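Local coordinates for protein alpha-rhamnosidase (Dictyoglomus thermophilum, PDB 6I60) that probably hydrolyses terminal non-reducing alpha-L-rhamnose residues of alpha-L-rhamnosides, at residues 38-48 against 335-343; 206-217 against 230-239. All coordinates share one frame; numbering follows the deposited sequence.

In the fold
Interactions 1 and 2 lie on neighbouring strands of one mixed sheet, 336-338 and 226-233, which run parallel; their centres are about 17 Å apart. Interaction 1 sets the immunoglobulin-like domain at the N-terminus against the edge of that sheet. Interaction 2 packs the hairpin and loop of 206-217 on the strand and turn of 230-239. The two meet directly through V231, whose CG1 comes to 3.2 Å from L44 O and 3.5 Å from G45 CA, while L44 CD2 lies 3.9 Å from D233 N. Neither contact supplies any of Y656, E659 and L660, which line a pocket holding 2-(2-ethoxyethoxy)ethanol; both are structural packing.

Interaction 1 (38-48 against 335-343); sequences EFTTNPLGVDK and GKLYSEIYP
I341 reaches into the bend made by E38, T40, P43 and G45, and is best read outward from its CB. That atom sits 3.7 Å from CB of E38, the two side chains crossing at about a right angle. With CG1 anti to the carbonyl carbon (chi1 -46°), the branches part: CG1 runs along CB and CG of E38, while CG2 turns to T40 and the ring of P43, 3.9 Å from P43 CB. At the tip, I341 CD1 rests 3.6 Å from G45 O. V46 CG2 lies a little farther from that methyl. The same G45 oxygen accepts a hydrogen bond of 2.9 Å from S339 OG, which comes in the carbonyl plane on a lone pair, at a C=O...donor angle of 134°.

Farther along, Y338 lays one ring face on D47, whose CB stands 4.0 Å from the ring centroid and 20° off its normal, a CH-pi contact. The phenol oxygen of Y338 lies against CA and CG of K48. D47 OD1 lies 3.0 Å from S339 N and bonds the Y229 hydroxyl, with OD2 on the M140 amide. The E38 carboxylate holds I52 N and a salt bridge with R528 of helix 524-535, and a water links it across the contact, donating to E38 OE1 at 2.7 Å and accepting from I341 N.

The contact joins the loops around two edge strands, the weakly bonded 44-46 and 336-338, without backbone pairing between them. Its chemistry is an apolar side chain seated among mixed neighbours, with polar links from side chains and a water tying the segments together; both buried acids also have partners outside the contact, where their charge is probably balanced or dispersed.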
loop_
_atom_site.group_PDB
_atom_site.type_symbol
_atom_site.label_atom_id
_atom_site.label_comp_id
_atom_site.label_asym_id
_atom_site.label_seq_id
_atom_site.Cartn_x
_atom_site.Cartn_y
_atom_site.Cartn_z
ATOM N N GLU A 38 11.908 -1.469 12.433
ATOM C CA GLU A 38 10.762 -0.800 11.818
ATOM C C GLU A 38 10.421 -1.418 10.463
ATOM O O GLU A 38 9.980 -0.723 9.545
ATOM C CB GLU A 38 10.997 0.708 11.679
ATOM C CG GLU A 38 10.845 1.482 12.978
ATOM C CD GLU A 38 9.465 1.327 13.589
ATOM O OE1 GLU A 38 8.568 2.127 13.245
ATOM O OE2 GLU A 38 9.279 0.401 14.408
ATOM N N PHE A 39 10.636 -2.731 10.338
ATOM C CA PHE A 39 10.353 -3.473 9.108
ATOM C C PHE A 39 11.139 -2.914 7.925
ATOM O O PHE A 39 10.637 -2.838 6.801
ATOM C CB PHE A 39 8.853 -3.496 8.808
ATOM C CG PHE A 39 8.027 -4.059 9.925
ATOM C CD1 PHE A 39 7.887 -5.429 10.077
ATOM C CD2 PHE A 39 7.398 -3.220 10.831
ATOM C CE1 PHE A 39 7.131 -5.951 11.105
ATOM C CE2 PHE A 39 6.639 -3.736 11.864
ATOM C CZ PHE A 39 6.507 -5.103 12.002
ATOM N N THR A 40 12.386 -2.522 8.179
ATOM C CA THR A 40 13.253 -1.989 7.140
ATOM C C THR A 40 14.693 -2.350 7.465
ATOM O O THR A 40 15.108 -2.289 8.626
ATOM C CB THR A 40 13.109 -0.468 7.011
ATOM O OG1 THR A 40 11.719 -0.124 6.943
ATOM C CG2 THR A 40 13.817 0.034 5.755
ATOM N N THR A 41 15.449 -2.726 6.436
ATOM C CA THR A 41 16.859 -3.052 6.605
ATOM C C THR A 41 17.644 -1.769 6.841
ATOM O O THR A 41 17.733 -0.915 5.952
ATOM C CB THR A 41 17.385 -3.800 5.383
ATOM O OG1 THR A 41 16.855 -5.132 5.372
ATOM C CG2 THR A 41 18.908 -3.870 5.411
ATOM N N ASN A 42 18.206 -1.632 8.045
ATOM C CA ASN A 42 19.011 -0.487 8.452
ATOM C C ASN A 42 18.255 0.817 8.227
ATOM O O ASN A 42 18.582 1.571 7.303
ATOM C CB ASN A 42 20.341 -0.470 7.697
ATOM C CG ASN A 42 21.263 -1.593 8.123
ATOM O OD1 ASN A 42 21.310 -1.960 9.297
ATOM N ND2 ASN A 42 22.000 -2.149 7.167
ATOM N N PRO A 43 17.252 1.116 9.044
ATOM C CA PRO A 43 16.471 2.338 8.838
ATOM C C PRO A 43 17.226 3.578 9.287
ATOM O O PRO A 43 17.992 3.560 10.253
ATOM C CB PRO A 43 15.228 2.107 9.704
ATOM C CG PRO A 43 15.711 1.225 10.802
ATOM C CD PRO A 43 16.782 0.344 10.209
ATOM N N LEU A 44 16.994 4.669 8.560
ATOM C CA LEU A 44 17.603 5.964 8.850
ATOM C C LEU A 44 16.492 6.944 9.206
ATOM O O LEU A 44 15.746 7.388 8.327
ATOM C CB LEU A 44 18.421 6.465 7.660
ATOM C CG LEU A 44 18.855 7.933 7.666
ATOM C CD1 LEU A 44 19.730 8.233 8.870
ATOM C CD2 LEU A 44 19.578 8.287 6.375
ATOM N N GLY A 45 16.377 7.274 10.490
ATOM C CA GLY A 45 15.388 8.233 10.937
ATOM C C GLY A 45 14.301 7.648 11.814
ATOM O O GLY A 45 13.140 8.057 11.729
ATOM N N VAL A 46 14.669 6.696 12.667
ATOM C CA VAL A 46 13.705 6.068 13.564
ATOM C C VAL A 46 13.304 7.090 14.622
ATOM O O VAL A 46 14.128 7.508 15.441
ATOM C CB VAL A 46 14.275 4.796 14.200
ATOM C CG1 VAL A 46 13.162 3.971 14.822
ATOM C CG2 VAL A 46 15.030 3.981 13.163
ATOM N N ASP A 47 12.038 7.507 14.602
ATOM C CA ASP A 47 11.513 8.414 15.611
ATOM C C ASP A 47 10.703 7.705 16.686
ATOM O O ASP A 47 10.459 8.295 17.744
ATOM C CB ASP A 47 10.646 9.497 14.956
ATOM C CG ASP A 47 11.429 10.761 14.646
ATOM O OD1 ASP A 47 10.815 11.752 14.196
ATOM O OD2 ASP A 47 12.662 10.761 14.850
ATOM N N LYS A 48 10.289 6.465 16.441
ATOM C CA LYS A 48 9.594 5.683 17.455
ATOM C C LYS A 48 10.533 5.409 18.623
ATOM O O LYS A 48 11.623 4.858 18.435
ATOM C CB LYS A 48 9.089 4.373 16.853
ATOM C CG LYS A 48 7.581 4.290 16.705
ATOM C CD LYS A 48 7.117 2.846 16.606
ATOM C CE LYS A 48 5.613 2.734 16.807
ATOM N NZ LYS A 48 4.854 3.580 15.842
ATOM N N GLY A 335 1.083 20.835 12.572
ATOM C CA GLY A 335 1.225 19.426 12.866
ATOM C C GLY A 335 2.561 19.085 13.500
ATOM O O GLY A 335 3.570 19.743 13.264
ATOM N N LYS A 336 2.546 18.040 14.322
ATOM C CA LYS A 336 3.779 17.540 14.914
ATOM C C LYS A 336 4.648 16.901 13.840
ATOM O O LYS A 336 4.164 16.141 12.996
ATOM C CB LYS A 336 3.471 16.529 16.019
ATOM C CG LYS A 336 2.454 17.013 17.043
ATOM C CD LYS A 336 3.114 17.830 18.141
ATOM C CE LYS A 336 2.285 19.056 18.489
ATOM N NZ LYS A 336 2.305 20.068 17.396
ATOM N N LEU A 337 5.939 17.217 13.870
ATOM C CA LEU A 337 6.874 16.754 12.851
ATOM C C LEU A 337 7.443 15.406 13.282
ATOM O O LEU A 337 8.222 15.327 14.236
ATOM C CB LEU A 337 7.972 17.787 12.619
ATOM C CG LEU A 337 7.514 18.998 11.798
ATOM C CD1 LEU A 337 6.980 20.107 12.695
ATOM C CD2 LEU A 337 8.631 19.517 10.906
ATOM N N TYR A 338 7.048 14.351 12.574
ATOM C CA TYR A 338 7.423 12.978 12.878
ATOM C C TYR A 338 8.177 12.380 11.696
ATOM O O TYR A 338 8.160 12.911 10.583
ATOM C CB TYR A 338 6.180 12.139 13.201
ATOM C CG TYR A 338 6.440 10.906 14.036
ATOM C CD1 TYR A 338 6.857 11.011 15.357
ATOM C CD2 TYR A 338 6.250 9.635 13.509
ATOM C CE1 TYR A 338 7.087 9.885 16.126
ATOM C CE2 TYR A 338 6.476 8.502 14.270
ATOM C CZ TYR A 338 6.894 8.633 15.577
ATOM O OH TYR A 338 7.122 7.511 16.337
ATOM N N SER A 339 8.842 11.255 11.945
ATOM C CA SER A 339 9.591 10.538 10.914
ATOM C C SER A 339 9.187 9.068 10.959
ATOM O O SER A 339 9.713 8.296 11.767
ATOM C CB SER A 339 11.095 10.702 11.105
ATOM O OG SER A 339 11.809 10.033 10.079
ATOM N N GLU A 340 8.258 8.685 10.090
ATOM C CA GLU A 340 7.808 7.305 10.002
ATOM C C GLU A 340 8.668 6.539 9.005
ATOM O O GLU A 340 9.095 7.088 7.984
ATOM C CB GLU A 340 6.338 7.239 9.587
ATOM C CG GLU A 340 5.378 7.842 10.599
ATOM C CD GLU A 340 4.033 7.146 10.608
ATOM O OE1 GLU A 340 2.998 7.845 10.552
ATOM O OE2 GLU A 340 4.011 5.899 10.671
ATOM N N ILE A 341 8.923 5.272 9.310
ATOM C CA ILE A 341 9.696 4.391 8.444
ATOM C C ILE A 341 8.697 3.624 7.587
ATOM O O ILE A 341 8.024 2.704 8.061
ATOM C CB ILE A 341 10.601 3.453 9.244
ATOM C CG1 ILE A 341 11.340 4.227 10.339
ATOM C CG2 ILE A 341 11.589 2.760 8.319
ATOM C CD1 ILE A 341 12.479 5.079 9.827
ATOM N N TYR A 342 8.593 4.009 6.321
ATOM C CA TYR A 342 7.665 3.389 5.387
ATOM C C TYR A 342 8.208 3.585 3.982
ATOM O O TYR A 342 9.000 4.504 3.742
ATOM C CB TYR A 342 6.255 3.980 5.521
ATOM C CG TYR A 342 6.077 5.363 4.931
ATOM C CD1 TYR A 342 6.871 6.426 5.344
ATOM C CD2 TYR A 342 5.099 5.609 3.976
ATOM C CE1 TYR A 342 6.705 7.692 4.813
ATOM C CE2 TYR A 342 4.924 6.874 3.439
ATOM C CZ TYR A 342 5.731 7.910 3.863
ATOM O OH TYR A 342 5.567 9.170 3.338
ATOM N N PRO A 343 7.822 2.730 3.038
ATOM C CA PRO A 343 8.334 2.852 1.669
ATOM C C PRO A 343 7.955 4.188 1.055
ATOM O O PRO A 343 6.779 4.579 1.068
ATOM C CB PRO A 343 7.659 1.685 0.932
ATOM C CG PRO A 343 7.340 0.700 2.005
ATOM C CD PRO A 343 7.006 1.516 3.217
HETATM O O HOH W 1 7.307 4.169 11.963
#

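Interaction 2 (206-217 against 230-239); sequences INGERIGDRVLD and TVYDVSKNIR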
loop_
_atom_site.group_PDB
_atom_site.type_symbol
_atom_site.label_atom_id
_atom_site.label_comp_id
_atom_site.label_asym_id
_atom_site.label_seq_id
_atom_site.Cartn_x
_atom_site.Cartn_y
_atom_site.Cartn_z
ATOM N N ILE A 206 22.578 19.542 -2.738
ATOM C CA ILE A 206 23.736 19.937 -1.942
ATOM C C ILE A 206 24.944 19.977 -2.865
ATOM O O ILE A 206 25.341 18.943 -3.416
ATOM C CB ILE A 206 23.993 18.984 -0.761
ATOM C CG1 ILE A 206 22.984 19.244 0.357
ATOM C CG2 ILE A 206 25.415 19.148 -0.244
ATOM C CD1 ILE A 206 23.344 18.596 1.674
ATOM N N ASN A 207 25.523 21.166 -3.041
ATOM C CA ASN A 207 26.694 21.367 -3.894
ATOM C C ASN A 207 26.440 20.914 -5.330
ATOM O O ASN A 207 27.363 20.497 -6.034
ATOM C CB ASN A 207 27.928 20.664 -3.319
ATOM C CG ASN A 207 28.404 21.290 -2.022
ATOM O OD1 ASN A 207 28.451 22.513 -1.890
ATOM N ND2 ASN A 207 28.761 20.451 -1.056
ATOM N N GLY A 208 25.184 20.985 -5.774
ATOM C CA GLY A 208 24.824 20.723 -7.148
ATOM C C GLY A 208 24.212 19.361 -7.405
ATOM O O GLY A 208 23.589 19.169 -8.455
ATOM N N GLU A 209 24.367 18.417 -6.483
ATOM C CA GLU A 209 23.896 17.054 -6.682
ATOM C C GLU A 209 22.561 16.840 -5.982
ATOM O O GLU A 209 22.349 17.321 -4.864
ATOM C CB GLU A 209 24.921 16.044 -6.166
ATOM C CG GLU A 209 26.309 16.207 -6.762
ATOM C CD GLU A 209 27.404 16.053 -5.728
ATOM O OE1 GLU A 209 28.376 15.315 -5.993
ATOM O OE2 GLU A 209 27.294 16.670 -4.648
ATOM N N ARG A 210 21.661 16.121 -6.650
ATOM C CA ARG A 210 20.404 15.730 -6.030
ATOM C C ARG A 210 20.665 14.705 -4.934
ATOM O O ARG A 210 21.552 13.856 -5.054
ATOM C CB ARG A 210 19.448 15.159 -7.076
ATOM C CG ARG A 210 17.975 15.323 -6.738
ATOM C CD ARG A 210 17.143 14.281 -7.465
ATOM N NE ARG A 210 15.715 14.582 -7.450
ATOM C CZ ARG A 210 14.824 13.943 -6.695
ATOM N NH1 ARG A 210 13.542 14.278 -6.753
ATOM N NH2 ARG A 210 15.215 12.970 -5.881
ATOM N N ILE A 211 19.885 14.787 -3.860
ATOM C CA ILE A 211 20.181 14.032 -2.648
ATOM C C ILE A 211 19.333 12.769 -2.570
ATOM O O ILE A 211 19.861 11.657 -2.441
ATOM C CB ILE A 211 19.974 14.907 -1.398
ATOM C CG1 ILE A 211 20.985 16.059 -1.380
ATOM C CG2 ILE A 211 20.082 14.069 -0.134
ATOM C CD1 ILE A 211 22.431 15.612 -1.419
ATOM N N GLY A 212 18.015 12.927 -2.646
ATOM C CA GLY A 212 17.126 11.816 -2.378
ATOM C C GLY A 212 17.014 10.845 -3.539
ATOM O O GLY A 212 17.131 11.208 -4.708
ATOM N N ASP A 213 16.791 9.580 -3.191
ATOM C CA ASP A 213 16.425 8.549 -4.150
ATOM C C ASP A 213 14.916 8.424 -4.310
ATOM O O ASP A 213 14.445 7.449 -4.904
ATOM C CB ASP A 213 17.017 7.200 -3.731
ATOM N N ARG A 214 14.158 9.384 -3.794
ATOM C CA ARG A 214 12.705 9.357 -3.818
ATOM C C ARG A 214 12.172 10.560 -4.586
ATOM O O ARG A 214 12.897 11.510 -4.891
ATOM C CB ARG A 214 12.139 9.339 -2.393
ATOM C CG ARG A 214 13.021 8.613 -1.393
ATOM C CD ARG A 214 12.926 9.246 -0.015
ATOM N NE ARG A 214 13.588 8.436 1.004
ATOM C CZ ARG A 214 13.146 8.299 2.249
ATOM N NH1 ARG A 214 12.037 8.919 2.629
ATOM N NH2 ARG A 214 13.808 7.541 3.115
ATOM N N VAL A 215 10.875 10.502 -4.900
ATOM C CA VAL A 215 10.169 11.580 -5.580
ATOM C C VAL A 215 8.832 11.791 -4.883
ATOM O O VAL A 215 8.343 10.926 -4.153
ATOM C CB VAL A 215 9.952 11.290 -7.082
ATOM C CG1 VAL A 215 11.264 11.398 -7.841
ATOM C CG2 VAL A 215 9.334 9.913 -7.276
ATOM N N LEU A 216 8.242 12.965 -5.119
ATOM C CA LEU A 216 6.945 13.332 -4.545
ATOM C C LEU A 216 6.936 13.148 -3.028
ATOM O O LEU A 216 5.996 12.597 -2.449
ATOM C CB LEU A 216 5.810 12.541 -5.202
ATOM C CG LEU A 216 5.625 12.771 -6.704
ATOM C CD1 LEU A 216 4.341 12.133 -7.192
ATOM C CD2 LEU A 216 5.645 14.257 -7.038
ATOM N N ASP A 217 8.005 13.611 -2.382
ATOM C CA ASP A 217 8.309 13.638 -0.959
ATOM C C ASP A 217 7.961 15.000 -0.368
ATOM O O ASP A 217 8.185 16.032 -1.014
ATOM C CB ASP A 217 9.792 13.344 -0.722
ATOM C CG ASP A 217 10.044 12.616 0.584
ATOM O OD1 ASP A 217 9.451 11.536 0.790
ATOM O OD2 ASP A 217 10.835 13.126 1.406
ATOM N N THR A 230 11.742 14.020 6.272
ATOM C CA THR A 230 12.669 13.014 5.775
ATOM C C THR A 230 14.092 13.379 6.177
ATOM O O THR A 230 14.478 14.551 6.132
ATOM C CB THR A 230 12.570 12.885 4.251
ATOM O OG1 THR A 230 11.204 12.674 3.875
ATOM C CG2 THR A 230 13.412 11.721 3.752
ATOM N N VAL A 231 14.866 12.374 6.578
ATOM C CA VAL A 231 16.268 12.544 6.940
ATOM C C VAL A 231 17.127 11.880 5.874
ATOM O O VAL A 231 16.856 10.744 5.464
ATOM C CB VAL A 231 16.571 11.964 8.333
ATOM C CG1 VAL A 231 15.990 10.579 8.459
ATOM C CG2 VAL A 231 18.073 11.932 8.577
ATOM N N TYR A 232 18.158 12.589 5.423
ATOM C CA TYR A 232 19.055 12.098 4.391
ATOM C C TYR A 232 20.485 12.049 4.915
ATOM O O TYR A 232 20.870 12.822 5.797
ATOM C CB TYR A 232 18.994 12.980 3.141
ATOM C CG TYR A 232 17.690 12.889 2.388
ATOM C CD1 TYR A 232 17.374 11.764 1.639
ATOM C CD2 TYR A 232 16.774 13.933 2.420
ATOM C CE1 TYR A 232 16.181 11.677 0.946
ATOM C CE2 TYR A 232 15.580 13.857 1.729
ATOM C CZ TYR A 232 15.288 12.728 0.994
ATOM O OH TYR A 232 14.097 12.651 0.307
ATOM N N ASP A 233 21.267 11.127 4.359
ATOM C CA ASP A 233 22.685 11.002 4.670
ATOM C C ASP A 233 23.466 11.745 3.594
ATOM O O ASP A 233 23.559 11.281 2.453
ATOM C CB ASP A 233 23.102 9.534 4.747
ATOM C CG ASP A 233 24.603 9.347 4.631
ATOM O OD1 ASP A 233 25.353 10.071 5.321
ATOM O OD2 ASP A 233 25.036 8.477 3.848
ATOM N N VAL A 234 24.021 12.897 3.956
ATOM C CA VAL A 234 24.738 13.736 3.003
ATOM C C VAL A 234 26.194 13.851 3.426
ATOM O O VAL A 234 26.839 14.880 3.198
ATOM C CB VAL A 234 24.084 15.124 2.883
ATOM C CG1 VAL A 234 22.707 15.001 2.257
ATOM C CG2 VAL A 234 23.996 15.790 4.249
ATOM N N SER A 235 26.721 12.792 4.045
ATOM C CA SER A 235 28.113 12.800 4.483
ATOM C C SER A 235 29.055 13.017 3.305
ATOM O O SER A 235 29.787 14.012 3.250
ATOM C CB SER A 235 28.441 11.496 5.208
ATOM O OG SER A 235 27.688 11.376 6.401
ATOM N N LYS A 236 29.031 12.104 2.335
ATOM C CA LYS A 236 29.934 12.195 1.193
ATOM C C LYS A 236 29.436 13.215 0.177
ATOM O O LYS A 236 29.552 13.003 -1.034
ATOM C CB LYS A 236 30.099 10.824 0.529
ATOM C CG LYS A 236 30.815 9.786 1.387
ATOM C CD LYS A 236 31.966 10.399 2.171
ATOM C CE LYS A 236 33.250 9.608 1.975
ATOM N NZ LYS A 236 34.439 10.500 1.885
ATOM N N ASN A 237 28.877 14.323 0.665
ATOM C CA ASN A 237 28.435 15.409 -0.201
ATOM C C ASN A 237 28.875 16.772 0.321
ATOM O O ASN A 237 28.449 17.793 -0.233
ATOM C CB ASN A 237 26.907 15.398 -0.354
ATOM C CG ASN A 237 26.420 14.326 -1.307
ATOM O OD1 ASN A 237 25.490 13.582 -0.996
ATOM N ND2 ASN A 237 27.039 14.250 -2.481
ATOM N N ILE A 238 29.720 16.821 1.349
ATOM C CA ILE A 238 29.953 18.060 2.083
ATOM C C ILE A 238 31.026 18.943 1.444
ATOM O O ILE A 238 30.943 20.172 1.541
ATOM C CB ILE A 238 30.295 17.720 3.546
ATOM C CG1 ILE A 238 29.022 17.346 4.308
ATOM C CG2 ILE A 238 31.002 18.873 4.249
ATOM C CD1 ILE A 238 27.863 18.295 4.073
ATOM N N ARG A 239 32.025 18.350 0.782
ATOM C CA ARG A 239 33.119 19.097 0.163
ATOM C C ARG A 239 33.946 19.815 1.226
ATOM O O ARG A 239 33.745 19.602 2.426
ATOM C CB ARG A 239 32.585 20.093 -0.876
ATOM C CG ARG A 239 33.501 20.350 -2.061
ATOM C CD ARG A 239 32.989 21.516 -2.895
ATOM N NE ARG A 239 33.638 21.589 -4.201
ATOM C CZ ARG A 239 33.367 20.781 -5.222
ATOM N NH1 ARG A 239 32.451 19.828 -5.098
ATOM N NH2 ARG A 239 34.012 20.925 -6.372
#
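Y232 and I211 cross obliquely, the isoleucine's CG2 pressing on the root of the ring at 3.6 Å from Y232 CB. G212 passes farther out, its CA 3.5 Å from Y232 CE1, and R214 comes across the phenol end with CD near the hydroxyl and its guanidinium plane turned 70° from the ring. That guanidinium in turn has the methyl CG2 of T230 over one face. T230 sends its other branch elsewhere: OG1, anti to the carbonyl carbon (chi1 -53°), donates to D217 OD2 on the syn lone pair of the carboxylate. Y202 ties this end together, its hydroxyl hydrogen-bonded to both D217 OD2 and Y232 OH. With an alanine in place of Y232, the Y202 hydroxyl would probably lose one of its partners and a gap would open beside I211 and G212.

Beyond the ring the packing is aliphatic. V234 points its CG1 between two isoleucines, I206 and I211, each crossing it at about a right angle, with CD1 of I206 3.7 Å from that methyl. Here the chain reverses through a beta hairpin: strands 201-206 and 209-210 are joined by a type I' turn, with N207 and G208 at its corners. N207 uses its side chain to grip the opposite segment, its ND2 donating to N237 O at 2.8 Å, close to the amide plane and in the carbonyl plane of the acceptor, and weakly to I238 O; OD1 accepts from the A244 amide. N237 itself slides past I211 in the opposite direction, OD1 3.7 Å from I211 CD1, and N237 ND2 lies 3.3 Å from OE2 of E209, the amide and carboxylate planes 70° apart.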